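Local coordinates for START domain-containing protein 10 (Homo sapiens, PDB 6SER), which transfers phosphatidylcholine and phosphatidylethanolamine between membranes, preferring lipids with a palmitoyl or stearoyl sn-1 chain and an unsaturated sn-2 chain, at residues A[41-45]-A[55-60]; A[141-147]-A[169-175]; A[161-165]-A[190-194]. All blocks are in the same frame, centred on the assembly; numbering follows the deposited sequence.

Following the chain from the N terminus, interaction 1 comes first and closes a short loop, the hairpin of strands 43-49 and 52-57. It is complete before interaction 2 opens. Interaction 2 closes a loop over the 21 residues between 147 and 169, pairing the antiparallel strands 142-151 and 161-175. Interaction 3 starts within that loop, at 161-165 on the same strand, and ends beyond it at 190-194, so interactions 2 and 3 cross. Their centres are about 25 Å apart, on opposite sides of the chain's centre. All three reach the one curved sheet of the START fold, interaction 3 where strand 181-190 runs out ahead of helix 197-227.

Interaction 1 of 3, residues A[41-45]-A[55-60]; sequences VGWNL and WVQAVE
The carbonyl oxygen of Asn-44 takes a hydrogen bond of 3.0 Å from Val-56 N, lying in the carbonyl plane, and a weaker CA-H...O contact from Trp-55 CA at 3.1 Å. This is the antiparallel beta hairpin of strands 43-49 and 52-57 in the START domain. Asn-44 and Val-56 form a hydrogen-bonded pair of it, and the return bond from Asn-44 N to Val-56 O is almost straight, with 173° at the hydrogen. Beyond the strand end Ala-58 N also gives a hydrogen bond to Gly-42 O, 2.6 Å long and coming from above the carbonyl plane, so the link persists into the turn, where Ala-58 is the centre of an inverse gamma turn.

The two flanking non-hydrogen-bonded pairs, Trp-43 with Gln-57 and Leu-45 with Trp-55, put their side chains on one face of the sheet. Gln-57 CG lies 3.3 Å from the centroid of the Trp-43 six-membered ring and only 7° off its normal, a CH-pi contact; Lys-69 of the next strand makes a cation-pi contact with the same indole. The opposite face carries Asn-44, whose ND2 rests 3.3 Å from Ala-58 CB. Leu-45 has its CG anti to the backbone N (chi1 -164°), and from there its CD2 is carried over a face of Trp-55, 3.7 Å from the centroid of the five-membered ring.

Interaction 2 of 3, residues A[141-147]-A[169-175]; sequences ADYIIMN and TGYLIQS
Ile-145 and Tyr-171 form a hydrogen-bonded pair at the middle of an almost exactly antiparallel ladder, the strand axes running 178° apart; this hairpin of the START sheet lies between helix 27-38 on one face and helix 79-87 on the other. Ile-145 O accepts Tyr-171 N at 2.8 Å, and beside it the strands draw closest: Gly-170 CA lies 4.0 Å from Met-146 CA, an approach that glycine permits. Leu-172 CG is anti to the backbone N (chi1 171°), which brings CD1 to 3.6 Å from Ile-144 CG1, on the face where Phe-30 and Arg-34 meet Ile-144. On the other face the Tyr-143 ring stacks with Tyr-83.

The end at Ala-141 and Ser-175 is looser. Ala-141 is exposed and poorly ordered, and past Tyr-143 and Ile-173, the last bridged pair there, the cross-strand bond is a weak side-chain one of 3.3 Å, from Ser-175 N to Asp-142 OD2. At the opposite end Asn-147 OD1 bonds to Ser-166 OG, and ND2 to a triethylene glycol probably from the crystallisation liquor. Backbone bonding and apolar packing thus hold the centre, whereas the Asp-142 end has, besides van der Waals contacts with Ile-173 and Gln-174, a weak bond that probably contributes little.

Interaction 3 of 3, residues A[161-165]-A[190-194]; sequences LVRAV and DPKGS
A chi1 of 172° sets CG1 of Val-162 opposite the backbone N, and this branch carries the valine's contact with the other segment: CG1 stands 3.3 Å from Pro-191 O and 3.7 Å from Gly-193 N. Lys-192 answers with a folded side chain. Its chi1, with CG anti to the carbonyl carbon, brings CG to 3.6 Å from Arg-163 O, and the bend at chi2 (-86°) then carries CD to 4.0 Å from Val-165 CG2. The aliphatic part of the lysine thus crosses over Arg-163 O and Val-165 at an angle, while its NZ ends in a hydrogen bond to Ala-257 O, close to the end of the modelled chain.

The backbones are joined at one place, Val-165 with Asp-190, an antiparallel hydrogen-bonded pair. Val-165 N gives a 3.0 Å bond to Asp-190 O that is nearly straight at 172°, and Asp-190 N returns one to Val-165 O. In the START fold this is the point where strand 181-190 parts from strand 161-175 and the chain turns off to reach the C-terminal helix of the START domain, 197-227. Ala-164 CB touches Asp-190 O at 3.4 Å, beside the pair.

The departure is fixed by an Asx turn: Asp-190 OD2 accepts Lys-192 N at 2.9 Å, met from above the carboxylate plane. The same oxygen forms a salt bridge with Lys-197, a probable succinylation site that is unmodified here, so one carboxylate oxygen ties the turn to the start of the helix. Lys-192, which closes the turn, and Gly-193 after it both have positive phi, so the chain bends away from the strand there. Arg-163, whose CB points away from the 190-194 loop, bridges instead to Asp-129 of strand 127-139, and Pro-191 O accepts a hydrogen bond from Arg-128 NH2.

Interaction 1 of 3, residues A[41-45]-A[55-60]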
loop_
_atom_site.group_PDB
_atom_site.type_symbol
_atom_site.label_atom_id
_atom_site.label_comp_id
_atom_site.label_asym_id
_atom_site.label_seq_id
_atom_site.Cartn_x
_atom_site.Cartn_y
_atom_site.Cartn_z
ATOM N N VAL A 41 11.828 -5.688 -17.634
ATOM C CA VAL A 41 11.485 -6.900 -18.357
ATOM C C VAL A 41 10.313 -7.574 -17.660
ATOM O O VAL A 41 10.249 -7.645 -16.423
ATOM C CB VAL A 41 12.701 -7.835 -18.448
ATOM C CG1 VAL A 41 13.286 -8.059 -17.070
ATOM C CG2 VAL A 41 12.295 -9.153 -19.067
ATOM N N GLY A 42 9.363 -8.054 -18.456
ATOM C CA GLY A 42 8.149 -8.612 -17.925
ATOM C C GLY A 42 7.092 -7.592 -17.577
ATOM O O GLY A 42 6.050 -7.969 -17.028
ATOM N N TRP A 43 7.334 -6.317 -17.861
ATOM C CA TRP A 43 6.346 -5.260 -17.697
ATOM C C TRP A 43 6.136 -4.557 -19.031
ATOM O O TRP A 43 7.097 -4.251 -19.742
ATOM C CB TRP A 43 6.785 -4.237 -16.636
ATOM C CG TRP A 43 6.967 -4.834 -15.279
ATOM C CD1 TRP A 43 8.104 -5.403 -14.778
ATOM C CD2 TRP A 43 5.977 -4.932 -14.244
ATOM N NE1 TRP A 43 7.884 -5.849 -13.491
ATOM C CE2 TRP A 43 6.589 -5.566 -13.141
ATOM C CE3 TRP A 43 4.637 -4.543 -14.142
ATOM C CZ2 TRP A 43 5.902 -5.821 -11.951
ATOM C CZ3 TRP A 43 3.959 -4.797 -12.955
ATOM C CH2 TRP A 43 4.594 -5.430 -11.879
ATOM N N ASN A 44 4.879 -4.303 -19.362
ATOM C CA ASN A 44 4.521 -3.545 -20.548
ATOM C C ASN A 44 4.013 -2.182 -20.118
ATOM O O ASN A 44 3.206 -2.084 -19.188
ATOM C CB ASN A 44 3.456 -4.275 -21.367
ATOM C CG ASN A 44 3.913 -5.645 -21.814
ATOM O OD1 ASN A 44 5.081 -5.842 -22.160
ATOM N ND2 ASN A 44 2.996 -6.607 -21.799
ATOM N N LEU A 45 4.496 -1.140 -20.785
ATOM C CA LEU A 45 3.994 0.201 -20.551
ATOM C C LEU A 45 2.575 0.323 -21.092
ATOM O O LEU A 45 2.262 -0.163 -22.180
ATOM C CB LEU A 45 4.919 1.226 -21.209
ATOM C CG LEU A 45 4.836 2.708 -20.824
ATOM C CD1 LEU A 45 3.661 3.416 -21.489
ATOM C CD2 LEU A 45 4.797 2.887 -19.307
ATOM N N TRP A 55 2.596 0.441 -15.707
ATOM C CA TRP A 55 2.978 -0.820 -16.323
ATOM C C TRP A 55 2.071 -1.945 -15.830
ATOM O O TRP A 55 1.425 -1.840 -14.782
ATOM C CB TRP A 55 4.430 -1.204 -16.013
ATOM C CG TRP A 55 5.488 -0.328 -16.604
ATOM C CD1 TRP A 55 6.213 -0.563 -17.742
ATOM C CD2 TRP A 55 5.974 0.906 -16.066
ATOM N NE1 TRP A 55 7.110 0.457 -17.948
ATOM C CE2 TRP A 55 6.985 1.371 -16.934
ATOM C CE3 TRP A 55 5.651 1.662 -14.942
ATOM C CZ2 TRP A 55 7.669 2.557 -16.711
ATOM C CZ3 TRP A 55 6.330 2.843 -14.722
ATOM C CH2 TRP A 55 7.332 3.277 -15.598
ATOM N N VAL A 56 1.978 -2.980 -16.617
ATOM C CA VAL A 56 1.189 -4.121 -16.277
ATOM C C VAL A 56 2.068 -5.327 -16.504
ATOM O O VAL A 56 2.839 -5.327 -17.403
ATOM C CB VAL A 56 -0.075 -4.150 -17.118
ATOM C CG1 VAL A 56 -0.871 -5.380 -16.840
ATOM C CG2 VAL A 56 -0.931 -2.958 -16.804
ATOM N N GLN A 57 1.979 -6.340 -15.672
ATOM C CA GLN A 57 2.845 -7.520 -15.841
ATOM C C GLN A 57 2.554 -8.228 -17.155
ATOM O O GLN A 57 1.432 -8.584 -17.414
ATOM C CB GLN A 57 2.864 -8.378 -14.600
ATOM C CG GLN A 57 4.179 -8.193 -13.881
ATOM C CD GLN A 57 4.684 -9.440 -13.220
ATOM O OE1 GLN A 57 3.903 -10.290 -12.847
ATOM N NE2 GLN A 57 5.986 -9.518 -13.035
ATOM N N ALA A 58 3.614 -8.272 -17.941
ATOM C CA ALA A 58 3.645 -8.751 -19.322
ATOM C C ALA A 58 3.407 -10.226 -19.281
ATOM O O ALA A 58 4.358 -10.966 -19.165
ATOM C CB ALA A 58 4.972 -8.440 -19.943
ATOM N N VAL A 59 2.131 -10.534 -19.279
ATOM C CA VAL A 59 1.549 -11.895 -19.359
ATOM C C VAL A 59 0.252 -11.713 -20.141
ATOM O O VAL A 59 -0.183 -12.666 -20.759
ATOM C CB VAL A 59 1.295 -12.518 -17.971
ATOM C CG1 VAL A 59 2.576 -12.781 -17.208
ATOM C CG2 VAL A 59 0.345 -11.698 -17.116
ATOM N N GLU A 60 -0.374 -10.528 -20.037
ATOM C CA GLU A 60 -1.660 -10.065 -20.648
ATOM C C GLU A 60 -2.616 -11.223 -20.980
ATOM O O GLU A 60 -3.055 -11.338 -22.118
ATOM C CB GLU A 60 -1.386 -9.044 -21.744
ATOM C CG GLU A 60 -0.740 -9.643 -22.969
ATOM C CD GLU A 60 0.387 -8.844 -23.578
ATOM O OE1 GLU A 60 1.505 -9.360 -23.585
ATOM O OE2 GLU A 60 0.136 -7.737 -24.066
#

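Interaction 2 of 3, residues A[141-147]-A[169-175]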
loop_
_atom_site.group_PDB
_atom_site.type_symbol
_atom_site.label_atom_id
_atom_site.label_comp_id
_atom_site.label_asym_id
_atom_site.label_seq_id
_atom_site.Cartn_x
_atom_site.Cartn_y
_atom_site.Cartn_z
ATOM N N ALA A 141 19.036 6.512 1.388
ATOM C CA ALA A 141 18.222 7.657 1.005
ATOM C C ALA A 141 16.810 7.270 0.586
ATOM O O ALA A 141 15.952 8.154 0.469
ATOM C CB ALA A 141 18.900 8.427 -0.131
ATOM N N ASP A 142 16.547 5.983 0.375
ATOM C CA ASP A 142 15.269 5.501 -0.116
ATOM C C ASP A 142 14.441 4.888 1.006
ATOM O O ASP A 142 14.935 4.616 2.101
ATOM C CB ASP A 142 15.474 4.470 -1.224
ATOM C CG ASP A 142 16.370 4.985 -2.322
ATOM O OD1 ASP A 142 16.934 4.160 -3.072
ATOM O OD2 ASP A 142 16.522 6.224 -2.414
ATOM N N TYR A 143 13.163 4.670 0.708
ATOM C CA TYR A 143 12.235 4.051 1.637
ATOM C C TYR A 143 11.428 2.972 0.926
ATOM O O TYR A 143 11.060 3.112 -0.246
ATOM C CB TYR A 143 11.260 5.066 2.242
ATOM C CG TYR A 143 11.857 6.281 2.926
ATOM C CD1 TYR A 143 12.069 7.465 2.226
ATOM C CD2 TYR A 143 12.152 6.262 4.285
ATOM C CE1 TYR A 143 12.589 8.599 2.860
ATOM C CE2 TYR A 143 12.660 7.383 4.932
ATOM C CZ TYR A 143 12.881 8.548 4.213
ATOM O OH TYR A 143 13.392 9.647 4.862
ATOM N N ILE A 144 11.135 1.900 1.654
ATOM C CA ILE A 144 10.197 0.882 1.198
ATOM C C ILE A 144 9.154 0.660 2.281
ATOM O O ILE A 144 9.495 0.517 3.459
ATOM C CB ILE A 144 10.896 -0.445 0.866
ATOM C CG1 ILE A 144 11.846 -0.270 -0.314
ATOM C CG2 ILE A 144 9.866 -1.519 0.561
ATOM C CD1 ILE A 144 12.551 -1.551 -0.707
ATOM N N ILE A 145 7.887 0.626 1.880
ATOM C CA ILE A 145 6.790 0.172 2.721
ATOM C C ILE A 145 6.040 -0.885 1.933
ATOM O O ILE A 145 5.566 -0.599 0.829
ATOM C CB ILE A 145 5.833 1.311 3.100
ATOM C CG1 ILE A 145 6.602 2.570 3.471
ATOM C CG2 ILE A 145 4.969 0.893 4.267
ATOM C CD1 ILE A 145 5.698 3.714 3.838
ATOM N N MET A 146 5.926 -2.094 2.492
ATOM C CA MET A 146 5.181 -3.192 1.883
ATOM C C MET A 146 4.082 -3.684 2.815
ATOM O O MET A 146 4.137 -3.494 4.034
ATOM C CB MET A 146 6.068 -4.395 1.566
ATOM C CG MET A 146 7.480 -4.056 1.292
ATOM S SD MET A 146 8.393 -5.530 0.886
ATOM C CE MET A 146 8.616 -6.238 2.495
ATOM N N ASN A 147 3.097 -4.358 2.223
ATOM C CA ASN A 147 2.055 -5.012 3.001
ATOM C C ASN A 147 1.490 -6.174 2.196
ATOM O O ASN A 147 1.673 -6.253 0.981
ATOM C CB ASN A 147 0.968 -4.014 3.432
ATOM C CG ASN A 147 -0.054 -3.726 2.345
ATOM O OD1 ASN A 147 -0.711 -4.636 1.841
ATOM N ND2 ASN A 147 -0.245 -2.449 2.030
ATOM N N THR A 169 1.227 -5.362 -1.881
ATOM C CA THR A 169 1.108 -3.934 -2.204
ATOM C C THR A 169 2.255 -3.202 -1.514
ATOM O O THR A 169 2.649 -3.614 -0.543
ATOM C CB THR A 169 -0.310 -3.370 -2.259
ATOM O OG1 THR A 169 -0.319 -2.248 -1.422
ATOM C CG2 THR A 169 -1.430 -4.222 -1.774
ATOM N N GLY A 170 2.815 -2.187 -2.115
ATOM C CA GLY A 170 3.938 -1.489 -1.500
ATOM C C GLY A 170 4.402 -0.306 -2.294
ATOM O O GLY A 170 3.949 -0.129 -3.349
ATOM N N TYR A 171 5.364 0.401 -1.739
ATOM C CA TYR A 171 5.857 1.637 -2.307
ATOM C C TYR A 171 7.366 1.660 -2.186
ATOM O O TYR A 171 7.921 1.250 -1.163
ATOM C CB TYR A 171 5.272 2.860 -1.585
ATOM C CG TYR A 171 3.773 2.968 -1.641
ATOM C CD1 TYR A 171 3.166 3.802 -2.574
ATOM C CD2 TYR A 171 2.962 2.224 -0.764
ATOM C CE1 TYR A 171 1.789 3.907 -2.637
ATOM C CE2 TYR A 171 1.587 2.318 -0.816
ATOM C CZ TYR A 171 1.006 3.162 -1.755
ATOM O OH TYR A 171 -0.364 3.262 -1.810
ATOM N N LEU A 172 8.022 2.079 -3.264
ATOM C CA LEU A 172 9.445 2.379 -3.267
ATOM C C LEU A 172 9.575 3.879 -3.473
ATOM O O LEU A 172 9.089 4.414 -4.477
ATOM C CB LEU A 172 10.189 1.606 -4.364
ATOM C CG LEU A 172 11.635 2.051 -4.560
ATOM C CD1 LEU A 172 12.451 1.593 -3.375
ATOM C CD2 LEU A 172 12.190 1.485 -5.865
ATOM N N ILE A 173 10.173 4.563 -2.507
ATOM C CA ILE A 173 10.448 5.985 -2.624
ATOM C C ILE A 173 11.945 6.131 -2.855
ATOM O O ILE A 173 12.758 5.656 -2.054
ATOM C CB ILE A 173 9.983 6.764 -1.381
ATOM C CG1 ILE A 173 8.498 6.495 -1.091
ATOM C CG2 ILE A 173 10.217 8.271 -1.561
ATOM C CD1 ILE A 173 7.982 7.195 0.147
ATOM N N GLN A 174 12.318 6.735 -3.973
ATOM C CA GLN A 174 13.717 6.972 -4.292
ATOM C C GLN A 174 13.948 8.472 -4.257
ATOM O O GLN A 174 13.293 9.220 -4.996
ATOM C CB GLN A 174 14.078 6.381 -5.655
ATOM C CG GLN A 174 14.116 4.851 -5.649
ATOM C CD GLN A 174 14.081 4.244 -7.040
ATOM O OE1 GLN A 174 13.187 4.542 -7.836
ATOM N NE2 GLN A 174 15.048 3.379 -7.335
ATOM N N SER A 175 14.836 8.912 -3.369
ATOM C CA SER A 175 15.195 10.323 -3.331
ATOM C C SER A 175 16.035 10.681 -4.548
ATOM O O SER A 175 16.976 9.963 -4.899
ATOM C CB SER A 175 15.966 10.654 -2.063
ATOM O OG SER A 175 16.316 12.026 -2.076
#

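Interaction 3 of 3, residues A[161-165]-A[190-194]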
loop_
_atom_site.group_PDB
_atom_site.type_symbol
_atom_site.label_atom_id
_atom_site.label_comp_id
_atom_site.label_asym_id
_atom_site.label_seq_id
_atom_site.Cartn_x
_atom_site.Cartn_y
_atom_site.Cartn_z
ATOM N N LEU A 161 -19.499 -6.010 4.166
ATOM C CA LEU A 161 -18.316 -5.624 3.407
ATOM C C LEU A 161 -17.678 -6.853 2.780
ATOM O O LEU A 161 -17.603 -7.912 3.404
ATOM C CB LEU A 161 -17.261 -4.930 4.293
ATOM C CG LEU A 161 -17.347 -3.449 4.676
ATOM C CD1 LEU A 161 -18.338 -2.737 3.815
ATOM C CD2 LEU A 161 -17.734 -3.317 6.116
ATOM N N VAL A 162 -17.129 -6.670 1.608
ATOM C CA VAL A 162 -16.400 -7.767 0.964
ATOM C C VAL A 162 -14.982 -7.731 1.496
ATOM O O VAL A 162 -14.432 -6.730 1.469
ATOM C CB VAL A 162 -16.425 -7.603 -0.555
ATOM C CG1 VAL A 162 -15.526 -8.592 -1.235
ATOM C CG2 VAL A 162 -17.827 -7.723 -1.070
ATOM N N ARG A 163 -14.483 -8.824 2.013
ATOM C CA ARG A 163 -13.089 -8.862 2.462
ATOM C C ARG A 163 -12.186 -9.095 1.272
ATOM O O ARG A 163 -12.166 -10.116 0.781
ATOM C CB ARG A 163 -12.835 -9.908 3.532
ATOM C CG ARG A 163 -11.414 -9.870 4.054
ATOM C CD ARG A 163 -11.289 -8.595 4.812
ATOM N NE ARG A 163 -11.231 -9.148 6.094
ATOM C CZ ARG A 163 -11.973 -8.927 7.115
ATOM N NH1 ARG A 163 -12.904 -8.022 7.143
ATOM N NH2 ARG A 163 -11.708 -9.610 8.175
ATOM N N ALA A 164 -11.443 -8.098 0.885
ATOM C CA ALA A 164 -10.482 -8.202 -0.208
ATOM C C ALA A 164 -9.176 -8.773 0.312
ATOM O O ALA A 164 -8.997 -8.929 1.469
ATOM C CB ALA A 164 -10.293 -6.869 -0.816
ATOM N N VAL A 165 -8.338 -9.115 -0.617
ATOM C CA VAL A 165 -7.036 -9.714 -0.310
ATOM C C VAL A 165 -5.948 -8.944 -1.029
ATOM O O VAL A 165 -5.940 -8.859 -2.192
ATOM C CB VAL A 165 -6.956 -11.190 -0.696
ATOM C CG1 VAL A 165 -5.596 -11.751 -0.414
ATOM C CG2 VAL A 165 -8.039 -12.033 -0.114
ATOM N N ASP A 190 -6.846 -8.516 -4.989
ATOM C CA ASP A 190 -8.034 -9.218 -5.382
ATOM C C ASP A 190 -9.188 -8.692 -4.571
ATOM O O ASP A 190 -9.245 -8.868 -3.420
ATOM C CB ASP A 190 -7.843 -10.699 -5.130
ATOM C CG ASP A 190 -8.903 -11.546 -5.753
ATOM O OD1 ASP A 190 -8.719 -12.734 -5.864
ATOM O OD2 ASP A 190 -9.931 -11.038 -6.100
ATOM N N PRO A 191 -10.143 -7.982 -5.213
ATOM C CA PRO A 191 -11.313 -7.432 -4.524
ATOM C C PRO A 191 -12.381 -8.512 -4.301
ATOM O O PRO A 191 -13.396 -8.212 -3.697
ATOM C CB PRO A 191 -11.863 -6.375 -5.497
ATOM C CG PRO A 191 -10.843 -6.290 -6.617
ATOM C CD PRO A 191 -10.140 -7.631 -6.630
ATOM N N LYS A 192 -12.125 -9.727 -4.797
ATOM C CA LYS A 192 -13.072 -10.867 -4.659
ATOM C C LYS A 192 -14.468 -10.429 -5.117
ATOM O O LYS A 192 -14.577 -9.867 -6.226
ATOM C CB LYS A 192 -13.093 -11.380 -3.215
ATOM C CG LYS A 192 -11.736 -11.438 -2.526
ATOM C CD LYS A 192 -10.982 -12.723 -2.796
ATOM C CE LYS A 192 -11.787 -13.963 -2.472
ATOM N NZ LYS A 192 -11.513 -15.061 -3.429
ATOM N N GLY A 193 -15.489 -10.686 -4.294
ATOM C CA GLY A 193 -16.878 -10.313 -4.626
ATOM C C GLY A 193 -17.308 -10.875 -5.970
ATOM O O GLY A 193 -17.011 -12.056 -6.239
ATOM N N SER A 194 -17.985 -10.058 -6.784
ATOM C CA SER A 194 -18.446 -10.477 -8.086
ATOM C C SER A 194 -17.794 -9.871 -9.292
ATOM O O SER A 194 -18.257 -10.048 -10.369
ATOM C CB SER A 194 -19.912 -10.189 -8.197
ATOM O OG SER A 194 -20.094 -8.857 -8.547
#